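Peptidoglycan glycosyltransferase (Eggerthella lenta, PDB 4MNR) belongs to the penicillin-binding proteins, combining a dimerisation-type domain with a larger transpeptidase domain of beta-lactamase-like fold. Local coordinates at residues 229-233 with 234-238; 219-222 with 223-227; 364-368 with 369-373; 190-193 with 194-198; 390-394 with 395-399. All blocks are in the same frame, centred on the assembly; numbering follows the deposited sequence. Where two conformers were deposited one is given.

Interaction 1: residues 229-233 with 234-238; sequences GSLTL and AQATE
T232 and Q235 grip each other twice over the first turn of helix 233-239. T232 N donates to Q235 OE1 at 2.9 Å, an almost straight bond (166°), the donor lying tilted from the plane of the side-chain carbonyl. In return Q235 N donates to T232 OG1 at 3.1 Å. The hydroxyl can face this N-H because chi1 of T232 (64°) tucks OG1 between its own N and carbonyl carbon, while the Q235 chain, extended beyond CG, slants across the hydroxyl, CG lying 3.2 Å from OG1. This reciprocal pair is a capping box, with T232 as N-cap, and it marks where strand 231-232 hands over to the helix. The backbone follows with A236 N bonded to T232 O (2.8 Å). The inner side is dense: L233 O is held by two donors of T237, OG1 at 2.9 Å and N at 3.0 Å, which come from opposite faces of the carbonyl plane. L231 CD1 rests on A236 CB (4.1 Å), and L233 and T237 reach inward to L192 and to F245 of helix 242-263. The outer side is looser and wet. There a water donates to both S230 O and Q235 OE1, lying 2.7 Å from the latter, and the CB of S230 points away from the helix.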
loop_
_atom_site.group_PDB
_atom_site.type_symbol
_atom_site.label_atom_id
_atom_site.label_comp_id
_atom_site.label_asym_id
_atom_site.label_seq_id
_atom_site.Cartn_x
_atom_site.Cartn_y
_atom_site.Cartn_z
ATOM N N GLY A 229 -22.572 10.500 19.264
ATOM C CA GLY A 229 -22.966 10.056 20.588
ATOM C C GLY A 229 -22.051 8.951 21.068
ATOM O O GLY A 229 -20.859 8.956 20.790
ATOM N N SER A 230 -22.598 7.985 21.791
ATOM C CA SER A 230 -21.751 6.946 22.358
ATOM C C SER A 230 -21.669 5.774 21.386
ATOM O O SER A 230 -22.693 5.310 20.876
ATOM C CB SER A 230 -22.284 6.492 23.716
ATOM O OG SER A 230 -23.585 5.957 23.591
ATOM N N LEU A 231 -20.449 5.313 21.120
ATOM C CA LEU A 231 -20.248 4.207 20.193
ATOM C C LEU A 231 -19.425 3.098 20.828
ATOM O O LEU A 231 -18.510 3.372 21.594
ATOM C CB LEU A 231 -19.484 4.704 18.969
ATOM C CG LEU A 231 -20.121 5.789 18.105
ATOM C CD1 LEU A 231 -19.158 6.153 16.994
ATOM C CD2 LEU A 231 -21.452 5.316 17.526
ATOM N N THR A 232 -19.716 1.843 20.490
ATOM C CA THR A 232 -18.774 0.788 20.830
ATOM C C THR A 232 -17.565 0.970 19.935
ATOM O O THR A 232 -17.636 1.649 18.906
ATOM C CB THR A 232 -19.324 -0.627 20.575
ATOM O OG1 THR A 232 -19.551 -0.796 19.172
ATOM C CG2 THR A 232 -20.616 -0.873 21.357
ATOM N N LEU A 233 -16.450 0.364 20.325
ATOM C CA LEU A 233 -15.238 0.471 19.530
ATOM C C LEU A 233 -15.444 -0.105 18.123
ATOM O O LEU A 233 -14.914 0.443 17.147
ATOM C CB LEU A 233 -14.058 -0.177 20.249
ATOM C CG LEU A 233 -12.688 -0.128 19.574
ATOM C CD1 LEU A 233 -12.317 1.297 19.233
ATOM C CD2 LEU A 233 -11.640 -0.755 20.506
ATOM N N ALA A 234 -16.229 -1.178 18.015
ATOM C CA ALA A 234 -16.569 -1.723 16.689
ATOM C C ALA A 234 -17.354 -0.717 15.847
ATOM O O ALA A 234 -17.045 -0.500 14.672
ATOM C CB ALA A 234 -17.340 -3.047 16.818
ATOM N N GLN A 235 -18.357 -0.087 16.442
ATOM C CA GLN A 235 -19.137 0.924 15.731
ATOM C C GLN A 235 -18.279 2.114 15.333
ATOM O O GLN A 235 -18.463 2.678 14.257
ATOM C CB GLN A 235 -20.320 1.409 16.572
ATOM C CG GLN A 235 -21.368 0.341 16.828
ATOM C CD GLN A 235 -22.359 0.727 17.935
ATOM O OE1 GLN A 235 -22.073 1.565 18.799
ATOM N NE2 GLN A 235 -23.532 0.099 17.911
ATOM N N ALA A 236 -17.345 2.494 16.207
ATOM C CA ALA A 236 -16.454 3.615 15.926
ATOM C C ALA A 236 -15.516 3.292 14.759
ATOM O O ALA A 236 -15.106 4.179 14.035
ATOM C CB ALA A 236 -15.656 3.993 17.156
ATOM N N THR A 237 -15.194 2.018 14.577
ATOM C CA THR A 237 -14.386 1.607 13.437
ATOM C C THR A 237 -15.260 1.673 12.184
ATOM O O THR A 237 -14.818 2.165 11.148
ATOM C CB THR A 237 -13.838 0.179 13.625
ATOM O OG1 THR A 237 -13.140 0.107 14.871
ATOM C CG2 THR A 237 -12.873 -0.191 12.493
ATOM N N GLU A 238 -16.496 1.188 12.285
ATOM C CA GLU A 238 -17.431 1.257 11.154
ATOM C C GLU A 238 -17.665 2.681 10.656
ATOM O O GLU A 238 -17.701 2.912 9.444
ATOM C CB GLU A 238 -18.765 0.590 11.482
ATOM C CG GLU A 238 -18.643 -0.895 11.789
ATOM C CD GLU A 238 -19.971 -1.526 12.194
ATOM O OE1 GLU A 238 -20.971 -0.790 12.332
ATOM O OE2 GLU A 238 -20.015 -2.765 12.367
HETATM O O HOH W 1 -23.743 2.561 20.686
#

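Interaction 2: residues 219-222 with 223-227; sequences TVSN and FNKAN
N222 and K225 close a beta turn, K225 N donating to N222 O at 2.9 Å from well above the carbonyl plane (52° out of it), while N224 and K225 both take positive phi. The turn follows directly on strand 218-221, the second arm of the small hairpin it forms with strand 212-215. N222 then reaches over to the far end of the bend. Its chi1 of -83° sets CG beside its own backbone N, and from there ND2 donates to A226 O at 2.9 Å, the oxygen lying in the amide plane and the bond nearly straight (170°). CB comes down on the same oxygen at 3.4 Å. The rest of this buried amide is also engaged: OD1 takes bonds from S241 OG and T243 N, and ND2 meets S209 OG, so the group is held between the turn, strand 206-209 and the residues leading into helix 242-263. F223 CB points away from N222; in the conformer given, its side chain touches S185, S240 and N242. S185 begins an SxxK sequence and S240 to N242 an SxN sequence, both hallmarks of this family. F223 N donates to a water at 2.8 Å.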
loop_
_atom_site.group_PDB
_atom_site.type_symbol
_atom_site.label_atom_id
_atom_site.label_comp_id
_atom_site.label_asym_id
_atom_site.label_seq_id
_atom_site.Cartn_x
_atom_site.Cartn_y
_atom_site.Cartn_z
ATOM N N THR A 219 -7.515 20.513 19.311
ATOM C CA THR A 219 -8.757 19.824 18.955
ATOM C C THR A 219 -8.551 18.532 18.150
ATOM O O THR A 219 -7.698 18.464 17.269
ATOM C CB THR A 219 -9.647 20.789 18.145
ATOM O OG1 THR A 219 -9.949 21.936 18.953
ATOM C CG2 THR A 219 -10.935 20.130 17.729
ATOM N N VAL A 220 -9.332 17.502 18.470
ATOM C CA VAL A 220 -9.471 16.335 17.607
ATOM C C VAL A 220 -10.926 16.364 17.155
ATOM O O VAL A 220 -11.825 16.590 17.967
ATOM C CB VAL A 220 -9.192 15.015 18.359
ATOM C CG1 VAL A 220 -9.426 13.810 17.446
ATOM C CG2 VAL A 220 -7.780 15.006 18.901
ATOM N N SER A 221 -11.161 16.160 15.864
ATOM C CA SER A 221 -12.522 16.265 15.337
ATOM C C SER A 221 -12.870 15.081 14.453
ATOM O O SER A 221 -12.026 14.584 13.705
ATOM C CB SER A 221 -12.706 17.560 14.536
ATOM O OG SER A 221 -12.531 18.719 15.335
ATOM N N ASN A 222 -14.118 14.628 14.547
ATOM C CA ASN A 222 -14.634 13.640 13.615
ATOM C C ASN A 222 -14.723 14.277 12.247
ATOM O O ASN A 222 -14.773 15.511 12.128
ATOM C CB ASN A 222 -16.028 13.170 14.034
ATOM C CG ASN A 222 -15.987 12.078 15.094
ATOM O OD1 ASN A 222 -14.960 11.446 15.307
ATOM N ND2 ASN A 222 -17.109 11.857 15.762
ATOM N N PHE A 223 -14.730 13.450 11.208
ATOM C CA PHE A 223 -14.920 13.956 9.854
ATOM C C PHE A 223 -16.251 14.696 9.785
ATOM O O PHE A 223 -17.262 14.213 10.296
ATOM C CB PHE A 223 -14.867 12.816 8.835
ATOM C CG PHE A 223 -13.561 12.074 8.832
ATOM C CD1 PHE A 223 -12.373 12.746 8.611
ATOM C CD2 PHE A 223 -13.521 10.705 9.037
ATOM C CE1 PHE A 223 -11.163 12.066 8.610
ATOM C CE2 PHE A 223 -12.322 10.019 9.032
ATOM C CZ PHE A 223 -11.139 10.702 8.814
ATOM N N ASN A 224 -16.230 15.886 9.187
ATOM C CA ASN A 224 -17.397 16.780 9.147
ATOM C C ASN A 224 -17.944 17.184 10.521
ATOM O O ASN A 224 -19.090 17.621 10.633
ATOM C CB ASN A 224 -18.524 16.198 8.289
ATOM C CG ASN A 224 -18.310 16.432 6.810
ATOM O OD1 ASN A 224 -17.510 15.748 6.172
ATOM N ND2 ASN A 224 -19.034 17.398 6.253
ATOM N N LYS A 225 -17.114 17.047 11.552
ATOM C CA LYS A 225 -17.498 17.349 12.926
ATOM C C LYS A 225 -18.810 16.677 13.351
ATOM O O LYS A 225 -19.577 17.235 14.134
ATOM C CB LYS A 225 -17.539 18.863 13.157
ATOM C CG LYS A 225 -16.172 19.526 13.015
ATOM C CD LYS A 225 -16.292 21.032 13.037
ATOM C CE LYS A 225 -15.018 21.688 12.544
ATOM N NZ LYS A 225 -15.240 23.137 12.273
ATOM N N ALA A 226 -19.049 15.476 12.826
ATOM C CA ALA A 226 -20.236 14.692 13.160
ATOM C C ALA A 226 -20.228 14.206 14.608
ATOM O O ALA A 226 -19.244 13.626 15.072
ATOM C CB ALA A 226 -20.361 13.501 12.220
ATOM N N ASN A 227 -21.329 14.457 15.310
ATOM C CA ASN A 227 -21.537 13.934 16.657
ATOM C C ASN A 227 -22.262 12.593 16.564
ATOM O O ASN A 227 -23.409 12.535 16.125
ATOM C CB ASN A 227 -22.346 14.934 17.484
ATOM C CG ASN A 227 -22.664 14.432 18.886
ATOM O OD1 ASN A 227 -22.091 13.450 19.368
ATOM N ND2 ASN A 227 -23.580 15.120 19.552
HETATM O O HOH W 2 -14.395 10.826 12.024
#

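Interaction 3: residues 364-368 with 369-373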
loop_
_atom_site.group_PDB
_atom_site.type_symbol
_atom_site.label_atom_id
_atom_site.label_comp_id
_atom_site.label_asym_id
_atom_site.label_seq_id
_atom_site.Cartn_x
_atom_site.Cartn_y
_atom_site.Cartn_z
ATOM N N GLN A 364 5.501 -11.344 12.535
ATOM C CA GLN A 364 4.188 -11.599 13.123
ATOM C C GLN A 364 3.678 -10.303 13.747
ATOM O O GLN A 364 4.187 -9.884 14.788
ATOM C CB GLN A 364 4.294 -12.673 14.211
ATOM C CG GLN A 364 2.957 -13.024 14.854
ATOM C CD GLN A 364 2.336 -14.285 14.274
ATOM O OE1 GLN A 364 3.044 -15.227 13.915
ATOM N NE2 GLN A 364 1.004 -14.310 14.181
ATOM N N ALA A 365 2.691 -9.659 13.122
ATOM C CA ALA A 365 2.181 -8.387 13.645
ATOM C C ALA A 365 1.338 -8.567 14.904
ATOM O O ALA A 365 1.577 -7.909 15.915
ATOM C CB ALA A 365 1.384 -7.620 12.575
ATOM N N VAL A 366 0.349 -9.452 14.828
ATOM C CA VAL A 366 -0.537 -9.746 15.956
ATOM C C VAL A 366 -0.850 -11.241 15.942
ATOM O O VAL A 366 -0.486 -11.939 14.999
ATOM C CB VAL A 366 -1.880 -8.970 15.872
ATOM C CG1 VAL A 366 -1.675 -7.467 16.095
ATOM C CG2 VAL A 366 -2.578 -9.239 14.545
ATOM N N SER A 367 -1.516 -11.727 16.984
ATOM C CA SER A 367 -1.896 -13.143 17.040
ATOM C C SER A 367 -2.992 -13.481 16.034
ATOM O O SER A 367 -3.710 -12.602 15.551
ATOM C CB SER A 367 -2.387 -13.522 18.437
ATOM O OG SER A 367 -3.655 -12.942 18.687
ATOM N N LYS A 368 -3.115 -14.771 15.728
ATOM C CA LYS A 368 -4.182 -15.232 14.857
ATOM C C LYS A 368 -5.557 -14.842 15.410
ATOM O O LYS A 368 -6.434 -14.396 14.662
ATOM C CB LYS A 368 -4.103 -16.747 14.637
ATOM C CG LYS A 368 -5.225 -17.275 13.765
ATOM C CD LYS A 368 -5.059 -18.776 13.473
ATOM C CE LYS A 368 -6.097 -19.262 12.467
ATOM N NZ LYS A 368 -7.489 -18.926 12.875
ATOM N N THR A 369 -5.735 -14.981 16.722
ATOM C CA THR A 369 -6.997 -14.586 17.343
ATOM C C THR A 369 -7.278 -13.099 17.140
ATOM O O THR A 369 -8.400 -12.705 16.797
ATOM C CB THR A 369 -7.012 -14.923 18.844
ATOM O OG1 THR A 369 -6.901 -16.342 19.009
ATOM C CG2 THR A 369 -8.309 -14.454 19.500
ATOM N N THR A 370 -6.259 -12.271 17.345
ATOM C CA THR A 370 -6.443 -10.835 17.174
ATOM C C THR A 370 -6.782 -10.483 15.728
ATOM O O THR A 370 -7.707 -9.705 15.467
ATOM C CB THR A 370 -5.189 -10.069 17.594
ATOM O OG1 THR A 370 -4.993 -10.239 19.000
ATOM C CG2 THR A 370 -5.343 -8.591 17.274
ATOM N N ALA A 371 -6.052 -11.079 14.786
ATOM C CA ALA A 371 -6.291 -10.824 13.368
ATOM C C ALA A 371 -7.738 -11.149 13.007
ATOM O O ALA A 371 -8.384 -10.401 12.289
ATOM C CB ALA A 371 -5.348 -11.657 12.500
ATOM N N GLY A 372 -8.235 -12.275 13.512
ATOM C CA GLY A 372 -9.593 -12.691 13.220
ATOM C C GLY A 372 -10.621 -11.734 13.796
ATOM O O GLY A 372 -11.651 -11.480 13.174
ATOM N N ARG A 373 -10.345 -11.196 14.983
ATOM C CA ARG A 373 -11.291 -10.279 15.612
ATOM C C ARG A 373 -11.328 -8.987 14.834
ATOM O O ARG A 373 -12.389 -8.383 14.659
ATOM C CB ARG A 373 -10.896 -9.983 17.063
ATOM C CG ARG A 373 -11.118 -11.151 18.008
ATOM C CD ARG A 373 -10.389 -10.924 19.317
ATOM N NE ARG A 373 -11.012 -9.857 20.100
ATOM C CZ ARG A 373 -10.479 -9.337 21.201
ATOM N NH1 ARG A 373 -9.295 -9.761 21.639
ATOM N NH2 ARG A 373 -11.131 -8.394 21.862
#
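S367 and T370 meet at the start of helix 368-384, where S367 is the N-cap: its OG accepts from T370 N at 3.0 Å. With chi1 at 71° OG is turned in over the helix start. T370 is the side chain to follow outward. Its CB lies against the cap, 3.4 Å from S367 OG and a little farther from S367 O. At CB the chain branches. OG1 comes within 3.0 Å of S367 OG, but its strong partner is E197 of helix 188-197, whose OE1 it hydrogen-bonds; the same OE1 takes S367 N, so one carboxylate oxygen holds both the N-cap residue and a residue of the first turn. The other branch, CG2, is apolar and presses on V366, 3.8 Å from its CB, the two side chains crossing at about a right angle. V366 CG2 continues the patch to A371 CB at 4.2 Å, and F264 and A193 also touch the valine. Behind the cap the helix bonds run on, A371 N to S367 O and G372 N to K368 O. R373, one turn along, forms a salt bridge with E203, while K368 NZ makes a long, weak ion pair with D334. Before the helix the chain is braced by a side chain as well: Q364 NE2 donates to V366 O at 2.9 Å, nearly straight at 176° and with the oxygen in the plane of the amide.

Interaction 4: residues 190-193 with 194-198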
loop_
_atom_site.group_PDB
_atom_site.type_symbol
_atom_site.label_atom_id
_atom_site.label_comp_id
_atom_site.label_asym_id
_atom_site.label_seq_id
_atom_site.Cartn_x
_atom_site.Cartn_y
_atom_site.Cartn_z
ATOM N N VAL A 190 -4.307 -0.622 12.467
ATOM C CA VAL A 190 -3.183 -0.815 13.395
ATOM C C VAL A 190 -3.551 -0.482 14.842
ATOM O O VAL A 190 -3.276 -1.266 15.753
ATOM C CB VAL A 190 -1.937 0.007 12.982
ATOM C CG1 VAL A 190 -0.804 -0.164 14.003
ATOM C CG2 VAL A 190 -1.466 -0.420 11.607
ATOM N N THR A 191 -4.175 0.673 15.048
ATOM C CA THR A 191 -4.613 1.073 16.379
ATOM C C THR A 191 -5.563 0.060 17.015
ATOM O O THR A 191 -5.366 -0.345 18.158
ATOM C CB THR A 191 -5.257 2.452 16.341
ATOM O OG1 THR A 191 -4.360 3.343 15.670
ATOM C CG2 THR A 191 -5.500 2.979 17.759
ATOM N N LEU A 192 -6.575 -0.351 16.258
ATOM C CA LEU A 192 -7.545 -1.351 16.727
ATOM C C LEU A 192 -6.874 -2.678 17.048
ATOM O O LEU A 192 -7.101 -3.273 18.107
ATOM C CB LEU A 192 -8.604 -1.571 15.654
ATOM C CG LEU A 192 -9.655 -2.626 16.004
ATOM C CD1 LEU A 192 -10.443 -2.211 17.250
ATOM C CD2 LEU A 192 -10.573 -2.857 14.812
ATOM N N ALA A 193 -6.052 -3.166 16.124
ATOM C CA ALA A 193 -5.373 -4.441 16.346
ATOM C C ALA A 193 -4.491 -4.397 17.588
ATOM O O ALA A 193 -4.423 -5.353 18.344
ATOM C CB ALA A 193 -4.547 -4.833 15.110
ATOM N N THR A 194 -3.823 -3.267 17.803
ATOM C CA THR A 194 -2.964 -3.117 18.958
ATOM C C THR A 194 -3.782 -3.106 20.244
ATOM O O THR A 194 -3.405 -3.726 21.237
ATOM C CB THR A 194 -2.120 -1.828 18.835
ATOM O OG1 THR A 194 -1.285 -1.940 17.670
ATOM C CG2 THR A 194 -1.227 -1.681 20.048
ATOM N N ALA A 195 -4.915 -2.406 20.216
ATOM C CA ALA A 195 -5.763 -2.302 21.400
ATOM C C ALA A 195 -6.324 -3.666 21.795
ATOM O O ALA A 195 -6.405 -3.986 22.976
ATOM C CB ALA A 195 -6.893 -1.304 21.172
ATOM N N LEU A 196 -6.708 -4.471 20.808
ATOM C CA LEU A 196 -7.226 -5.798 21.110
ATOM C C LEU A 196 -6.120 -6.740 21.592
ATOM O O LEU A 196 -6.314 -7.502 22.540
ATOM C CB LEU A 196 -7.941 -6.389 19.886
ATOM C CG LEU A 196 -9.134 -5.591 19.352
ATOM C CD1 LEU A 196 -9.782 -6.334 18.185
ATOM C CD2 LEU A 196 -10.154 -5.308 20.452
ATOM N N GLU A 197 -4.969 -6.698 20.933
ATOM C CA GLU A 197 -3.836 -7.557 21.296
ATOM C C GLU A 197 -3.364 -7.299 22.731
ATOM O O GLU A 197 -3.043 -8.238 23.475
ATOM C CB GLU A 197 -2.683 -7.365 20.294
ATOM C CG GLU A 197 -1.420 -8.196 20.577
ATOM C CD GLU A 197 -1.405 -9.563 19.887
ATOM O OE1 GLU A 197 -2.371 -9.902 19.177
ATOM O OE2 GLU A 197 -0.413 -10.307 20.053
ATOM N N ASP A 198 -3.350 -6.027 23.122
ATOM C CA ASP A 198 -2.825 -5.620 24.425
ATOM C C ASP A 198 -3.922 -5.504 25.477
ATOM O O ASP A 198 -3.657 -5.113 26.620
ATOM C CB ASP A 198 -2.085 -4.286 24.311
ATOM C CG ASP A 198 -0.806 -4.388 23.493
ATOM O OD1 ASP A 198 -0.255 -5.505 23.370
ATOM O OD2 ASP A 198 -0.349 -3.342 22.978
#
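T194 hangs on V190 by two hydrogen bonds in a buried part of helix 188-197, which starts at the lysine of the SxxK sequence of the penicillin-binding family. Backbone bonds come first: T194 N donates to V190 O at 2.9 Å, and A195 to T191, L196 to L192 and E197 to A193 repeat the alpha-helical step. The one side-chain bond across the segments adds to this set. T194 OG1 also donates to V190 O, at 2.8 Å, from above the carbonyl plane and from the face opposite to T194 N; chi1 (-62°) swings the hydroxyl back over the preceding turn, alongside V190 CG1. T191 OG1, by contrast, bonds away from the helix to A298 O. Apolar contacts make up the rest. L192 CD1 rests at 4.2 Å on L196 CG, which in turn sits close over L192 O at 3.3 Å. Around these, V374 and V377 of helix 368-384 pack on L192, A193 and L196, F264 meets V190 and A193, and M252 meets T191 and A195. Because its hydroxyl is spent on a carbonyl of its own helix, T194 can be buried with its polar atom satisfied.

Interaction 5: residues 390-394 with 395-399; sequences AAIPG and IDVAG
The flat groups between I392 and I395 are peptide units. The carbonyl of I392 receives I395 N at 3.2 Å, from 36° above its plane, so the donor comes in over one face and not along a lone pair. Beside it the I395 carbonyl brings its own oxygen to 2.9 Å from I392 O, two acceptors facing each other at close range. A water bridges the two arms of the turn, accepting from I392 N and donating to I395 O at 2.7 Å. The peptide group between G394 and I395 has the isoleucine's own chain folded back on it, CD1 lying 3.3 Å from G394 O. P393 CB points away from the other arm of the turn. On the inner side the contacts are aliphatic. V397 CG2 meets I392 CD1 at 3.8 Å, the two side chains slanting across each other, and it also touches A390 O at 3.6 Å; V397 CG1 reaches A390 CB at 4.2 Å. With chi1 near 174° V397 spreads both methyls toward this pair of residues. Q444, L447 and L451 of helix 438-453 pack on I392, while I395 packs on P419 and L457. G394 has a phi of 94°, a backbone shape open mainly to glycine, and with proline before it the four residues form a Pro-Gly type II beta turn. The turn lies in the loop between helix 368-384 and strand 398-406, the edge strand of the five-stranded antiparallel sheet and the strand that carries the KTG sequence of the penicillin-binding fold.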
loop_
_atom_site.group_PDB
_atom_site.type_symbol
_atom_site.label_atom_id
_atom_site.label_comp_id
_atom_site.label_asym_id
_atom_site.label_seq_id
_atom_site.Cartn_x
_atom_site.Cartn_y
_atom_site.Cartn_z
ATOM N N ALA A 390 -17.567 -0.992 -1.288
ATOM C CA ALA A 390 -16.637 -2.080 -1.587
ATOM C C ALA A 390 -17.319 -3.439 -1.695
ATOM O O ALA A 390 -16.676 -4.434 -2.054
ATOM C CB ALA A 390 -15.507 -2.139 -0.536
ATOM N N ALA A 391 -18.612 -3.499 -1.394
ATOM C CA ALA A 391 -19.305 -4.787 -1.420
ATOM C C ALA A 391 -19.322 -5.390 -2.817
ATOM O O ALA A 391 -19.414 -4.671 -3.813
ATOM C CB ALA A 391 -20.715 -4.653 -0.887
ATOM N N ILE A 392 -19.215 -6.714 -2.874
ATOM C CA ILE A 392 -19.252 -7.451 -4.129
ATOM C C ILE A 392 -20.277 -8.567 -4.006
ATOM O O ILE A 392 -20.189 -9.396 -3.099
ATOM C CB ILE A 392 -17.866 -8.072 -4.448
ATOM C CG1 ILE A 392 -16.827 -6.979 -4.672
ATOM C CG2 ILE A 392 -17.943 -8.947 -5.691
ATOM C CD1 ILE A 392 -15.382 -7.473 -4.694
ATOM N N PRO A 393 -21.256 -8.592 -4.919
ATOM C CA PRO A 393 -22.314 -9.608 -4.881
ATOM C C PRO A 393 -21.752 -11.028 -4.873
ATOM O O PRO A 393 -21.005 -11.393 -5.782
ATOM C CB PRO A 393 -23.082 -9.349 -6.177
ATOM C CG PRO A 393 -22.870 -7.896 -6.444
ATOM C CD PRO A 393 -21.481 -7.590 -5.978
ATOM N N GLY A 394 -22.083 -11.804 -3.843
ATOM C CA GLY A 394 -21.663 -13.193 -3.771
ATOM C C GLY A 394 -20.379 -13.495 -3.016
ATOM O O GLY A 394 -20.063 -14.665 -2.789
ATOM N N ILE A 395 -19.623 -12.463 -2.642
ATOM C CA ILE A 395 -18.379 -12.661 -1.898
ATOM C C ILE A 395 -18.291 -11.643 -0.767
ATOM O O ILE A 395 -18.471 -10.454 -0.995
ATOM C CB ILE A 395 -17.139 -12.475 -2.801
ATOM C CG1 ILE A 395 -17.139 -13.483 -3.946
ATOM C CG2 ILE A 395 -15.858 -12.621 -1.992
ATOM C CD1 ILE A 395 -16.829 -14.906 -3.512
ATOM N N ASP A 396 -18.008 -12.100 0.449
ATOM C CA ASP A 396 -17.847 -11.160 1.561
ATOM C C ASP A 396 -16.530 -10.390 1.454
ATOM O O ASP A 396 -15.453 -10.979 1.288
ATOM C CB ASP A 396 -17.893 -11.879 2.918
ATOM C CG ASP A 396 -19.307 -12.270 3.341
ATOM O OD1 ASP A 396 -20.292 -11.731 2.786
ATOM O OD2 ASP A 396 -19.430 -13.114 4.255
ATOM N N VAL A 397 -16.621 -9.070 1.575
ATOM C CA VAL A 397 -15.444 -8.194 1.523
ATOM C C VAL A 397 -15.280 -7.496 2.866
ATOM O O VAL A 397 -16.273 -7.044 3.449
ATOM C CB VAL A 397 -15.608 -7.117 0.426
ATOM C CG1 VAL A 397 -14.458 -6.125 0.480
ATOM C CG2 VAL A 397 -15.692 -7.764 -0.942
ATOM N N ALA A 398 -14.046 -7.420 3.361
ATOM C CA ALA A 398 -13.768 -6.693 4.595
ATOM C C ALA A 398 -12.693 -5.656 4.339
ATOM O O ALA A 398 -11.749 -5.898 3.580
ATOM C CB ALA A 398 -13.317 -7.633 5.687
ATOM N N GLY A 399 -12.803 -4.501 4.972
ATOM C CA GLY A 399 -11.762 -3.512 4.767
ATOM C C GLY A 399 -11.950 -2.288 5.620
ATOM O O GLY A 399 -12.883 -2.213 6.412
HETATM O O HOH W 3 -19.372 -8.049 -0.285
#

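In the fold
All five contacts lie in the transpeptidase domain and come along the chain in the order 4, 2, 1, 3, 5. Interactions 2 and 1 adjoin in sequence, their centres 14 Å apart. Interaction 4, in helix 188-197, joins two neighbours: L192 packs on L233 and T237 of interaction 1, and E197 is hydrogen-bonded to the start of helix 368-384 in interaction 3, whose centre is 9 Å away. These three therefore belong to one helical region, with interaction 2 at its rim. Interaction 5 stands apart, about 21 Å from interactions 1 and 3 between centres, in the loop between helix 368-384 and strand 398-406; that helix thus links the helical region to the five-stranded sheet.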